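Local coordinates for putative alpha/beta hydrolase fold protein (Candidatus Nitrososphaera gargensis, PDB 5A62) that probably acts as a hydrolase of the carboxylesterase type, built on the alpha/beta hydrolase fold, at residues 3-6 and 11-14; 139-144 and 191-196; 226-231 and 236-241. All coordinates share one frame; numbering follows the deposited sequence. Where two conformers were deposited one is given.

Overall arrangement
The chain begins with interaction 1, where 3-6 folds back on 11-14 and closes a short hairpin that makes strand 3-5 one outer strand of the eight-stranded sheet. Interaction 2 follows much later and closes a longer, largely helical loop, bringing helix 136-147 beside helix 185-194 in the region between strands 116-122 and 212-218. Interaction 3 comes last, setting helix 222-234 against strand 239-243, the other outer strand. The three follow in series and none nests or crosses. Interactions 1 and 3 reach the same sheet on opposite sides of the chain's centre, their centres about 34 Å apart, whereas interaction 2 ties together helices outside the sheet.

Interaction 1: 3-6 and 11-14; sequences FLSS and VSTY
The hydroxyls of Ser-5 and Ser-12 meet on one face of an antiparallel hairpin, OG to OG at 2.8 Å, and either could be the donor. The two residues form a non-hydrogen-bonded pair whose CA atoms come within 4.0 Å, close enough for side chains as short as serine's to join tip to tip. Their torsions bring the oxygens together: Ser-12 OG stands opposite its own N (chi1 -174°), while Ser-5 OG lies beside its own N (chi1 -53°). Ser-12 OG also sits 3.4 Å from Phe-3 CD2, approaching that ring obliquely.

Phe-3 and Tyr-14 pair on the same face. Tyr-14 presents its edge to the face of Phe-3, a T-shaped stack with the planes at 71°, and CD1 of Tyr-14 comes 3.7 Å from CZ of Phe-3, toward the rim of the ring. The tyrosine hydroxyl bonds to Glu-16, and the same ring makes a cation-pi contact with Arg-63.

Between these pairs, Leu-4 and Thr-13 exchange two backbone bonds: Leu-4 N reaches Thr-13 O at 2.9 Å, and Thr-13 N reaches Leu-4 O at 2.9 Å. Thr-13 O additionally receives a CA-H from Phe-3, CA to O 3.2 Å. Just beyond the strands, Ser-6 N bonds to Val-11 O at 2.9 Å. On the other face, Leu-4 turns its apolar chain to Leu-84 and His-87 of helix 74-87. The backbone thus sets the register, while one face adds a hydroxyl link and an aromatic pair and the other turns Leu-4 against the helix.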
ATOM      1  N   PHE A   3     -18.395  18.120  -8.751  1.00 13.84           N
ATOM      2  CA  PHE A   3     -17.540  17.577  -7.662  1.00 12.25           C
ATOM      3  C   PHE A   3     -18.407  17.008  -6.590  1.00 13.47           C
ATOM      4  O   PHE A   3     -19.468  17.583  -6.243  1.00 14.76           O
ATOM      5  CB  PHE A   3     -16.593  18.557  -7.098  1.00 12.77           C
ATOM      6  CG  PHE A   3     -15.525  18.981  -8.057  1.00 14.13           C
ATOM      7  CD1 PHE A   3     -15.719  20.028  -8.934  1.00 14.18           C
ATOM      8  CD2 PHE A   3     -14.306  18.307  -8.101  1.00 13.65           C
ATOM      9  CE1 PHE A   3     -14.741  20.411  -9.803  1.00 15.17           C
ATOM     10  CE2 PHE A   3     -13.324  18.700  -8.978  1.00 14.54           C
ATOM     11  CZ  PHE A   3     -13.532  19.749  -9.837  1.00 14.67           C
ATOM     12  N   LEU A   4     -17.998  15.901  -6.007  1.00 11.26           N
ATOM     13  CA  LEU A   4     -18.545  15.362  -4.796  1.00 10.06           C
ATOM     14  C   LEU A   4     -17.470  15.385  -3.735  1.00 11.31           C
ATOM     15  O   LEU A   4     -16.472  14.589  -3.801  1.00 11.34           O
ATOM     16  CB  LEU A   4     -19.075  13.963  -5.020  1.00 10.35           C
ATOM     17  CG  LEU A   4     -19.559  13.266  -3.752  1.00 10.91           C
ATOM     18  CD1 LEU A   4     -20.676  13.991  -2.973  1.00 10.95           C
ATOM     19  CD2 LEU A   4     -19.961  11.831  -4.076  1.00 11.68           C
ATOM     20  N   SER A   5     -17.556  16.254  -2.754  1.00 10.79           N
ATOM     21  CA  SER A   5     -16.538  16.445  -1.743  1.00 11.57           C
ATOM     22  C   SER A   5     -16.913  15.835  -0.452  1.00 13.76           C
ATOM     23  O   SER A   5     -18.032  15.979   0.012  1.00 15.07           O
ATOM     24  CB  SER A   5     -16.208  17.923  -1.560  1.00 11.94           C
ATOM     25  OG  SER A   5     -15.881  18.549  -2.821  1.00 16.86           O
ATOM     26  N   SER A   6     -16.011  15.108   0.161  1.00 14.84           N
ATOM     27  CA  SER A   6     -16.300  14.514   1.471  1.00 16.51           C
ATOM     28  C   SER A   6     -15.813  15.397   2.580  1.00 17.88           C
ATOM     29  O   SER A   6     -14.655  15.823   2.598  1.00 18.25           O
ATOM     30  CB  SER A   6     -15.504  13.206   1.565  1.00 19.61           C
ATOM     31  OG  SER A   6     -15.453  12.775   2.957  1.00 21.12           O
ATOM     32  N   VAL A  11     -11.557  14.232   0.183  1.00 11.58           N
ATOM     33  CA  VAL A  11     -11.500  13.880  -1.233  1.00 11.00           C
ATOM     34  C   VAL A  11     -12.593  14.568  -1.977  1.00 10.82           C
ATOM     35  O   VAL A  11     -13.769  14.428  -1.592  1.00 12.72           O
ATOM     36  CB  VAL A  11     -11.574  12.363  -1.428  1.00 12.33           C
ATOM     37  CG1 VAL A  11     -11.547  11.970  -2.897  1.00 13.66           C
ATOM     38  CG2 VAL A  11     -10.370  11.637  -0.720  1.00 12.88           C
ATOM     39  N   SER A  12     -12.273  15.265  -3.025  1.00 10.09           N
ATOM     40  CA  SER A  12     -13.278  15.891  -3.913  1.00 11.03           C
ATOM     41  C   SER A  12     -13.217  15.197  -5.271  1.00  9.87           C
ATOM     42  O   SER A  12     -12.343  15.451  -6.082  1.00 10.89           O
ATOM     43  CB  SER A  12     -12.998  17.323  -4.034  1.00 12.93           C
ATOM     44  OG  SER A  12     -13.990  17.956  -4.751  1.00 17.02           O
ATOM     45  N   THR A  13     -14.166  14.297  -5.493  1.00  8.86           N
ATOM     46  CA  THR A  13     -14.234  13.510  -6.688  1.00  9.15           C
ATOM     47  C   THR A  13     -14.853  14.284  -7.790  1.00  8.94           C
ATOM     48  O   THR A  13     -16.023  14.726  -7.696  1.00  9.64           O
ATOM     49  CB  THR A  13     -15.102  12.268  -6.445  1.00  9.80           C
ATOM     50  OG1 THR A  13     -14.415  11.405  -5.488  1.00 10.72           O
ATOM     51  CG2 THR A  13     -15.389  11.529  -7.693  1.00  9.77           C
ATOM     52  N   TYR A  14     -14.146  14.417  -8.886  1.00  8.29           N
ATOM     53  CA  TYR A  14     -14.714  14.927 -10.115  1.00  8.72           C
ATOM     54  C   TYR A  14     -15.476  13.867 -10.810  1.00  9.68           C
ATOM     55  O   TYR A  14     -14.967  12.737 -11.013  1.00  9.83           O
ATOM     56  CB  TYR A  14     -13.661  15.485 -11.067  1.00  8.91           C
ATOM     57  CG  TYR A  14     -14.238  16.034 -12.310  1.00 10.23           C
ATOM     58  CD1 TYR A  14     -14.759  17.343 -12.338  1.00 11.71           C
ATOM     59  CD2 TYR A  14     -14.358  15.267 -13.425  1.00 11.02           C
ATOM     60  CE1 TYR A  14     -15.374  17.809 -13.513  1.00 12.10           C
ATOM     61  CE2 TYR A  14     -14.936  15.742 -14.590  1.00 11.56           C
ATOM     62  CZ  TYR A  14     -15.436  17.007 -14.575  1.00 12.34           C
ATOM     63  OH  TYR A  14     -16.074  17.475 -15.723  1.00 14.46           O
TER

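Interaction 2: 139-144 and 191-196; sequences RTREVA and ATVALY
The guanidinium of Arg-141 has Val-193 CG2 over one face, while Thr-192 and two waters lie at its edge. Its NH1 gives a hydrogen bond to Thr-192 OG1 at 2.9 Å, with the oxygen only 1° out of the guanidinium plane. NH1 also donates to water 1 at 3.0 Å, and that water donates in turn to Thr-192 O at 2.8 Å; one nitrogen thereby reaches both the hydroxyl and the carbonyl of the same threonine. Water 2 accepts from NH2 at 2.9 Å and donates a hydrogen bond to Tyr-196 OH at 2.7 Å, extending the link to the phenol.

Arginine suits this place because its several N-H groups fan out in one plane while its flat faces tolerate apolar neighbours. The chain bends at chi3 (-68°), bringing the guanidinium round to the threonine, and CD rests 4.1 Å from Val-193 CG2. Thr-192 OG1 occupies the crowded position between its own N and carbonyl carbon (chi1 65°), where it can also donate to Val-189 O in the preceding turn. The hydroxyl thus accepts from the arginine and gives to its own helix. Phe-138 adds a cation-pi contact to Arg-141. Thr-73 of the second subunit packs on Arg-141 and Tyr-72 of that subunit on Val-193, so this buried charge lies near the dimer interface.

Helices 136-147 and 185-194 belong to the helical insertion between strands 116-122 and 212-218, the usual position of the lid, or cap, in alpha/beta hydrolases.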
ATOM      1  N   ARG A 139       9.931   0.690 -10.685  1.00 11.61           N
ATOM      2  CA  ARG A 139      10.669   1.595 -11.556  0.55 12.16           C
ATOM      3  C   ARG A 139       9.792   2.698 -12.111  1.00 11.03           C
ATOM      4  O   ARG A 139      10.271   3.811 -12.222  1.00 12.63           O
ATOM      5  CB  ARG A 139      11.353   0.861 -12.697  0.55 13.85           C
ATOM      6  CG  ARG A 139      12.416   1.702 -13.404  0.55 15.95           C
ATOM      7  CD  ARG A 139      13.584   1.946 -12.459  0.55 17.22           C
ATOM      8  NE  ARG A 139      14.561   2.924 -12.917  0.55 20.06           N
ATOM      9  CZ  ARG A 139      14.430   4.233 -12.795  0.55 20.54           C
ATOM     10  NH1 ARG A 139      13.290   4.748 -12.352  0.55 21.58           N
ATOM     11  NH2 ARG A 139      15.425   5.034 -13.144  0.55 22.05           N
ATOM     12  N   THR A 140       8.494   2.442 -12.365  1.00  9.94           N
ATOM     13  CA  THR A 140       7.649   3.521 -12.812  1.00  9.51           C
ATOM     14  C   THR A 140       7.419   4.530 -11.668  1.00  9.43           C
ATOM     15  O   THR A 140       7.421   5.735 -11.897  1.00  8.75           O
ATOM     16  CB  THR A 140       6.316   3.072 -13.389  1.00 10.83           C
ATOM     17  OG1 THR A 140       5.615   2.297 -12.398  1.00 11.48           O
ATOM     18  CG2 THR A 140       6.579   2.207 -14.631  1.00 12.57           C
ATOM     19  N   ARG A 141       7.261   4.069 -10.427  1.00  9.22           N
ATOM     20  CA  ARG A 141       7.175   5.011  -9.311  1.00  9.24           C
ATOM     21  C   ARG A 141       8.434   5.891  -9.222  1.00  9.01           C
ATOM     22  O   ARG A 141       8.342   7.091  -9.002  1.00  9.01           O
ATOM     23  CB  ARG A 141       6.931   4.310  -7.962  1.00  8.75           C
ATOM     24  CG  ARG A 141       5.486   3.855  -7.760  1.00  8.27           C
ATOM     25  CD  ARG A 141       5.245   3.369  -6.332  1.00  8.75           C
ATOM     26  NE  ARG A 141       5.933   2.157  -6.037  1.00  8.73           N
ATOM     27  CZ  ARG A 141       5.484   0.953  -6.314  1.00  7.83           C
ATOM     28  NH1 ARG A 141       4.288   0.855  -6.855  1.00  8.72           N
ATOM     29  NH2 ARG A 141       6.212  -0.111  -6.081  1.00  8.78           N
ATOM     30  N   GLU A 142       9.591   5.249  -9.410  1.00 10.58           N
ATOM     31  CA  GLU A 142      10.863   5.980  -9.272  1.00 11.47           C
ATOM     32  C   GLU A 142      10.959   7.058 -10.358  1.00 11.15           C
ATOM     33  O   GLU A 142      11.339   8.199 -10.041  1.00 12.87           O
ATOM     34  CB  GLU A 142      12.007   5.009  -9.404  1.00 14.00           C
ATOM     35  CG  GLU A 142      13.359   5.677  -9.268  1.00 18.14           C
ATOM     36  CD  GLU A 142      14.541   4.711  -9.377  1.00 27.78           C
ATOM     37  OE1 GLU A 142      14.367   3.469  -9.523  1.00 33.55           O
ATOM     38  OE2 GLU A 142      15.702   5.234  -9.358  1.00 38.93           O
ATOM     39  N   VAL A 143      10.589   6.695 -11.586  1.00  9.98           N
ATOM     40  CA  VAL A 143      10.579   7.742 -12.615  1.00 10.63           C
ATOM     41  C   VAL A 143       9.575   8.861 -12.309  1.00 10.69           C
ATOM     42  O   VAL A 143       9.836  10.050 -12.436  1.00 10.99           O
ATOM     43  CB  VAL A 143      10.318   7.176 -14.023  1.00 12.49           C
ATOM     44  CG1 VAL A 143      10.247   8.323 -15.030  1.00 12.87           C
ATOM     45  CG2 VAL A 143      11.374   6.177 -14.383  1.00 12.56           C
ATOM     46  N   ALA A 144       8.376   8.515 -11.899  1.00 10.18           N
ATOM     47  CA  ALA A 144       7.369   9.523 -11.587  1.00 10.17           C
ATOM     48  C   ALA A 144       7.882  10.494 -10.529  1.00 12.03           C
ATOM     49  O   ALA A 144       7.715  11.706 -10.632  1.00 11.67           O
ATOM     50  CB  ALA A 144       6.084   8.871 -11.082  1.00 10.20           C
ATOM     51  N   ALA A 191      -1.912   4.859  -6.193  1.00  5.99           N
ATOM     52  CA  ALA A 191      -2.740   3.867  -6.849  1.00  6.25           C
ATOM     53  C   ALA A 191      -1.962   2.570  -7.027  1.00  6.36           C
ATOM     54  O   ALA A 191      -2.479   1.474  -6.821  1.00  6.83           O
ATOM     55  CB  ALA A 191      -3.306   4.388  -8.127  1.00  7.00           C
ATOM     56  N   THR A 192      -0.728   2.724  -7.472  1.00  6.35           N
ATOM     57  CA  THR A 192       0.087   1.547  -7.653  1.00  6.41           C
ATOM     58  C   THR A 192       0.352   0.800  -6.320  1.00  6.52           C
ATOM     59  O   THR A 192       0.358  -0.426  -6.214  1.00  7.65           O
ATOM     60  CB  THR A 192       1.363   1.798  -8.425  1.00  7.15           C
ATOM     61  OG1 THR A 192       2.215   2.662  -7.686  1.00  8.14           O
ATOM     62  CG2 THR A 192       1.122   2.309  -9.806  1.00  8.11           C
ATOM     63  N   VAL A 193       0.597   1.559  -5.261  1.00  6.50           N
ATOM     64  CA  VAL A 193       0.771   0.965  -3.940  1.00  6.67           C
ATOM     65  C   VAL A 193      -0.545   0.229  -3.523  1.00  7.04           C
ATOM     66  O   VAL A 193      -0.518  -0.832  -2.926  1.00  7.49           O
ATOM     67  CB  VAL A 193       1.222   2.025  -2.926  1.00  7.44           C
ATOM     68  CG1 VAL A 193       1.099   1.495  -1.506  1.00  7.98           C
ATOM     69  CG2 VAL A 193       2.630   2.494  -3.246  1.00  8.11           C
ATOM     70  N   ALA A 194      -1.691   0.854  -3.791  1.00  6.50           N
ATOM     71  CA  ALA A 194      -2.970   0.286  -3.414  1.00  6.22           C
ATOM     72  C   ALA A 194      -3.189  -1.085  -4.006  1.00  6.74           C
ATOM     73  O   ALA A 194      -3.979  -1.874  -3.481  1.00  6.67           O
ATOM     74  CB  ALA A 194      -4.107   1.204  -3.741  1.00  7.04           C
ATOM     75  N   LEU A 195      -2.556  -1.369  -5.128  1.00  7.08           N
ATOM     76  CA  LEU A 195      -2.745  -2.704  -5.725  1.00  7.60           C
ATOM     77  C   LEU A 195      -2.345  -3.804  -4.783  1.00  8.39           C
ATOM     78  O   LEU A 195      -2.851  -4.918  -4.896  1.00  9.12           O
ATOM     79  CB  LEU A 195      -1.959  -2.818  -7.050  1.00  8.42           C
ATOM     80  CG  LEU A 195      -2.418  -1.815  -8.128  1.00  8.56           C
ATOM     81  CD1 LEU A 195      -1.528  -1.972  -9.318  1.00  9.18           C
ATOM     82  CD2 LEU A 195      -3.869  -1.987  -8.481  1.00  8.54           C
ATOM     83  N   TYR A 196      -1.416  -3.575  -3.897  1.00  7.12           N
ATOM     84  CA  TYR A 196      -1.035  -4.600  -2.895  1.00  7.48           C
ATOM     85  C   TYR A 196      -2.084  -4.905  -1.867  1.00  8.30           C
ATOM     86  O   TYR A 196      -2.010  -5.874  -1.120  1.00  8.45           O
ATOM     87  CB  TYR A 196       0.221  -4.160  -2.135  1.00  8.36           C
ATOM     88  CG  TYR A 196       1.493  -4.206  -2.939  1.00  8.30           C
ATOM     89  CD1 TYR A 196       2.244  -5.364  -2.951  1.00  8.35           C
ATOM     90  CD2 TYR A 196       1.998  -3.121  -3.614  1.00  8.83           C
ATOM     91  CE1 TYR A 196       3.399  -5.444  -3.685  1.00  9.78           C
ATOM     92  CE2 TYR A 196       3.188  -3.207  -4.291  1.00  8.83           C
ATOM     93  CZ  TYR A 196       3.874  -4.378  -4.327  1.00  9.57           C
ATOM     94  OH  TYR A 196       5.079  -4.443  -5.040  1.00 11.93           O
TER
HETATM   95  O   HOH W   1       2.589  -1.550  -7.477  1.00 11.37           O
HETATM   96  O   HOH W   2       5.057  -2.587  -6.940  1.00 11.89           O

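Interaction 3: 226-231 and 236-241; sequences RLIKET and PEMELR
Helix 222-234 is the crossover helix of a beta-alpha-beta unit, and here it lies against strand 239-243 and the loop just before it: Ile-228 and Thr-231 meet Met-238 of the loop, and Ile-228 also meets Leu-240 of the strand. Ile-228 is central: its CG2 touches Leu-240 CD1 at 3.8 Å, and its CG1 meets Met-238 CE, also at 3.8 Å. The branched isoleucine can thus serve two partners at once, its CD1 lying 3.9 Å from Met-238 SD as well.

Met-238 was deposited in two conformers, and its contacts hold for the one given. In that conformer the chain runs extended from CA, then bends at chi3 (70°) so that CE turns in against Ile-228 and Thr-231, 4.0 Å from Thr-231 CG2. The long, unbranched thioether suits a place where it must reach from the loop to the helix. Thr-231 shows the methyl to this cluster because its OG1 is spent on its own helix, bonding to Leu-227 O at 2.8 Å.

The side chains meet through apolar contacts; Met-238 CE also rests against Ile-228 O, and Lys-232, next in the helix, bonds to the carbonyls of Pro-236 and Met-238. Ala-215 and Met-121 touch Ile-228 from the sheet. Arg-241 points to the other side, toward helix 256-272, and grips Glu-239 OE1 with both NH1 and NH2. Strand 212-218, helix 222-234 and strand 239-243 form a beta-alpha-beta crossover of the kind that completes the alpha/beta hydrolase sheet at its last strand.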
ATOM      1  N   ARG A 226      -3.660 -14.097 -17.762  1.00 12.09           N
ATOM      2  CA  ARG A 226      -3.439 -15.143 -16.786  1.00 11.79           C
ATOM      3  C   ARG A 226      -4.489 -15.023 -15.649  1.00 11.21           C
ATOM      4  O   ARG A 226      -5.135 -16.005 -15.226  1.00 12.34           O
ATOM      5  CB  ARG A 226      -2.042 -15.083 -16.227  1.00 12.98           C
ATOM      6  CG  ARG A 226      -1.744 -16.308 -15.360  1.00 13.61           C
ATOM      7  CD  ARG A 226      -0.470 -16.140 -14.528  1.00 15.68           C
ATOM      8  NE  ARG A 226      -0.754 -15.326 -13.351  1.00 18.60           N
ATOM      9  CZ  ARG A 226      -0.218 -14.134 -13.037  1.00 17.67           C
ATOM     10  NH1 ARG A 226       0.608 -13.498 -13.797  1.00 16.41           N
ATOM     11  NH2 ARG A 226      -0.567 -13.628 -11.864  1.00 17.61           N
ATOM     12  N   LEU A 227      -4.673 -13.819 -15.105  1.00 10.92           N
ATOM     13  CA  LEU A 227      -5.621 -13.641 -14.038  1.00 10.14           C
ATOM     14  C   LEU A 227      -7.052 -13.902 -14.445  1.00 10.15           C
ATOM     15  O   LEU A 227      -7.779 -14.463 -13.638  1.00  9.53           O
ATOM     16  CB  LEU A 227      -5.437 -12.248 -13.445  1.00 11.26           C
ATOM     17  CG  LEU A 227      -4.129 -11.931 -12.749  1.00 12.43           C
ATOM     18  CD1 LEU A 227      -4.079 -10.467 -12.347  1.00 13.62           C
ATOM     19  CD2 LEU A 227      -3.865 -12.790 -11.562  1.00 12.80           C
ATOM     20  N   ILE A 228      -7.458 -13.497 -15.629  1.00 11.35           N
ATOM     21  CA  ILE A 228      -8.821 -13.718 -16.031  1.00 13.35           C
ATOM     22  C   ILE A 228      -9.068 -15.133 -16.351  1.00 14.77           C
ATOM     23  O   ILE A 228     -10.151 -15.647 -16.072  1.00 13.61           O
ATOM     24  CB  ILE A 228      -9.252 -12.717 -17.115  1.00 14.19           C
ATOM     25  CG1 ILE A 228     -10.770 -12.450 -16.956  1.00 15.65           C
ATOM     26  CG2 ILE A 228      -8.769 -13.100 -18.483  1.00 17.87           C
ATOM     27  CD1 ILE A 228     -11.157 -11.726 -15.726  1.00 14.62           C
ATOM     28  N   LYS A 229      -8.097 -15.850 -16.879  1.00 14.92           N
ATOM     29  CA  LYS A 229      -8.237 -17.284 -17.082  1.00 16.62           C
ATOM     30  C   LYS A 229      -8.388 -18.020 -15.778  1.00 13.85           C
ATOM     31  O   LYS A 229      -9.234 -18.924 -15.594  1.00 14.97           O
ATOM     32  CB  LYS A 229      -7.084 -17.805 -17.924  1.00 21.77           C
ATOM     33  CG  LYS A 229      -7.345 -17.469 -19.383  1.00 28.47           C
ATOM     34  CD  LYS A 229      -6.321 -18.058 -20.345  1.00 36.99           C
ATOM     35  CE  LYS A 229      -5.243 -17.043 -20.701  1.00 41.20           C
ATOM     36  NZ  LYS A 229      -4.098 -17.620 -21.471  1.00 43.46           N
ATOM     37  N   GLU A 230      -7.635 -17.587 -14.750  1.00 12.48           N
ATOM     38  CA  GLU A 230      -7.784 -18.149 -13.437  1.00 13.23           C
ATOM     39  C   GLU A 230      -9.170 -17.819 -12.887  1.00 13.57           C
ATOM     40  O   GLU A 230      -9.840 -18.650 -12.257  1.00 15.59           O
ATOM     41  CB  GLU A 230      -6.670 -17.644 -12.485  1.00 13.76           C
ATOM     42  CG  GLU A 230      -5.268 -18.099 -12.858  1.00 16.13           C
ATOM     43  CD  GLU A 230      -4.105 -17.402 -12.114  1.00 19.69           C
ATOM     44  OE1 GLU A 230      -4.360 -16.600 -11.185  1.00 23.96           O
ATOM     45  OE2 GLU A 230      -2.916 -17.678 -12.476  1.00 24.62           O
ATOM     46  N   THR A 231      -9.640 -16.613 -13.123  1.00 11.29           N
ATOM     47  CA  THR A 231     -10.939 -16.188 -12.664  1.00 11.37           C
ATOM     48  C   THR A 231     -12.045 -17.005 -13.316  1.00 11.05           C
ATOM     49  O   THR A 231     -12.965 -17.428 -12.587  1.00 13.01           O
ATOM     50  CB  THR A 231     -11.154 -14.700 -12.965  1.00 12.37           C
ATOM     51  OG1 THR A 231     -10.143 -13.936 -12.256  1.00 11.82           O
ATOM     52  CG2 THR A 231     -12.496 -14.224 -12.442  1.00 11.71           C
ATOM     53  N   PRO A 236     -17.275 -19.990 -13.327  1.00 13.26           N
ATOM     54  CA  PRO A 236     -17.577 -20.502 -14.669  1.00 14.27           C
ATOM     55  C   PRO A 236     -18.732 -19.842 -15.342  1.00 14.58           C
ATOM     56  O   PRO A 236     -18.811 -19.795 -16.592  1.00 15.08           O
ATOM     57  CB  PRO A 236     -17.821 -21.970 -14.411  1.00 14.89           C
ATOM     58  CG  PRO A 236     -18.218 -22.057 -12.988  1.00 15.09           C
ATOM     59  CD  PRO A 236     -17.329 -21.039 -12.296  1.00 15.38           C
ATOM     60  N   GLU A 237     -19.589 -19.166 -14.584  1.00 13.96           N
ATOM     61  CA  GLU A 237     -20.687 -18.432 -15.203  1.00 14.70           C
ATOM     62  C   GLU A 237     -20.247 -17.096 -15.824  1.00 14.17           C
ATOM     63  O   GLU A 237     -21.039 -16.443 -16.508  1.00 17.36           O
ATOM     64  CB  GLU A 237     -21.861 -18.258 -14.194  1.00 18.21           C
ATOM     65  CG  GLU A 237     -22.385 -19.655 -13.836  1.00 21.33           C
ATOM     66  CD  GLU A 237     -23.731 -19.730 -13.144  1.00 29.86           C
ATOM     67  OE1 GLU A 237     -23.768 -19.601 -11.903  1.00 32.20           O
ATOM     68  OE2 GLU A 237     -24.759 -19.957 -13.840  1.00 34.91           O
ATOM     69  N   MET A 238     -19.000 -16.626 -15.631  1.00 13.57           N
ATOM     70  CA  MET A 238     -18.477 -15.401 -16.255  0.60 14.31           C
ATOM     71  C   MET A 238     -18.453 -15.560 -17.761  1.00 15.14           C
ATOM     72  O   MET A 238     -18.192 -16.659 -18.267  1.00 17.32           O
ATOM     73  CB  MET A 238     -17.041 -15.035 -15.717  0.60 14.41           C
ATOM     74  CG  MET A 238     -16.324 -13.828 -16.371  0.60 13.74           C
ATOM     75  SD  MET A 238     -14.718 -13.226 -15.697  0.60 16.13           S
ATOM     76  CE  MET A 238     -13.777 -14.622 -16.220  0.60 16.88           C
ATOM     77  N   GLU A 239     -18.644 -14.502 -18.466  1.00 13.50           N
ATOM     78  CA  GLU A 239     -18.450 -14.479 -19.895  1.00 13.25           C
ATOM     79  C   GLU A 239     -17.152 -13.759 -20.231  1.00 14.33           C
ATOM     80  O   GLU A 239     -17.026 -12.578 -19.972  1.00 15.90           O
ATOM     81  CB  GLU A 239     -19.641 -13.821 -20.545  1.00 15.74           C
ATOM     82  CG  GLU A 239     -20.943 -14.603 -20.344  1.00 19.73           C
ATOM     83  CD  GLU A 239     -20.940 -15.944 -21.091  1.00 23.17           C
ATOM     84  OE1 GLU A 239     -20.244 -15.980 -22.099  1.00 29.95           O
ATOM     85  OE2 GLU A 239     -21.544 -16.957 -20.640  1.00 30.77           O
ATOM     86  N   LEU A 240     -16.190 -14.449 -20.850  1.00 13.32           N
ATOM     87  CA  LEU A 240     -14.919 -13.897 -21.186  1.00 14.48           C
ATOM     88  C   LEU A 240     -14.769 -13.819 -22.664  1.00 14.14           C
ATOM     89  O   LEU A 240     -15.048 -14.808 -23.372  1.00 15.30           O
ATOM     90  CB  LEU A 240     -13.861 -14.822 -20.649  1.00 16.16           C
ATOM     91  CG  LEU A 240     -12.428 -14.610 -21.090  1.00 18.14           C
ATOM     92  CD1 LEU A 240     -11.859 -13.265 -20.687  1.00 18.78           C
ATOM     93  CD2 LEU A 240     -11.561 -15.720 -20.525  1.00 21.27           C
ATOM     94  N   ARG A 241     -14.253 -12.740 -23.193  1.00 13.71           N
ATOM     95  CA  ARG A 241     -13.964 -12.609 -24.619  1.00 15.23           C
ATOM     96  C   ARG A 241     -12.602 -12.047 -24.722  1.00 15.04           C
ATOM     97  O   ARG A 241     -12.194 -11.108 -24.009  1.00 14.83           O
ATOM     98  CB  ARG A 241     -14.973 -11.667 -25.267  1.00 16.38           C
ATOM     99  CG  ARG A 241     -16.435 -12.016 -25.095  1.00 20.81           C
ATOM    100  CD  ARG A 241     -16.807 -13.233 -25.940  1.00 22.10           C
ATOM    101  NE  ARG A 241     -18.208 -13.556 -25.717  1.00 22.18           N
ATOM    102  CZ  ARG A 241     -18.693 -14.306 -24.741  1.00 24.27           C
ATOM    103  NH1 ARG A 241     -17.888 -14.905 -23.865  1.00 25.08           N
ATOM    104  NH2 ARG A 241     -20.015 -14.476 -24.625  1.00 29.20           N
TER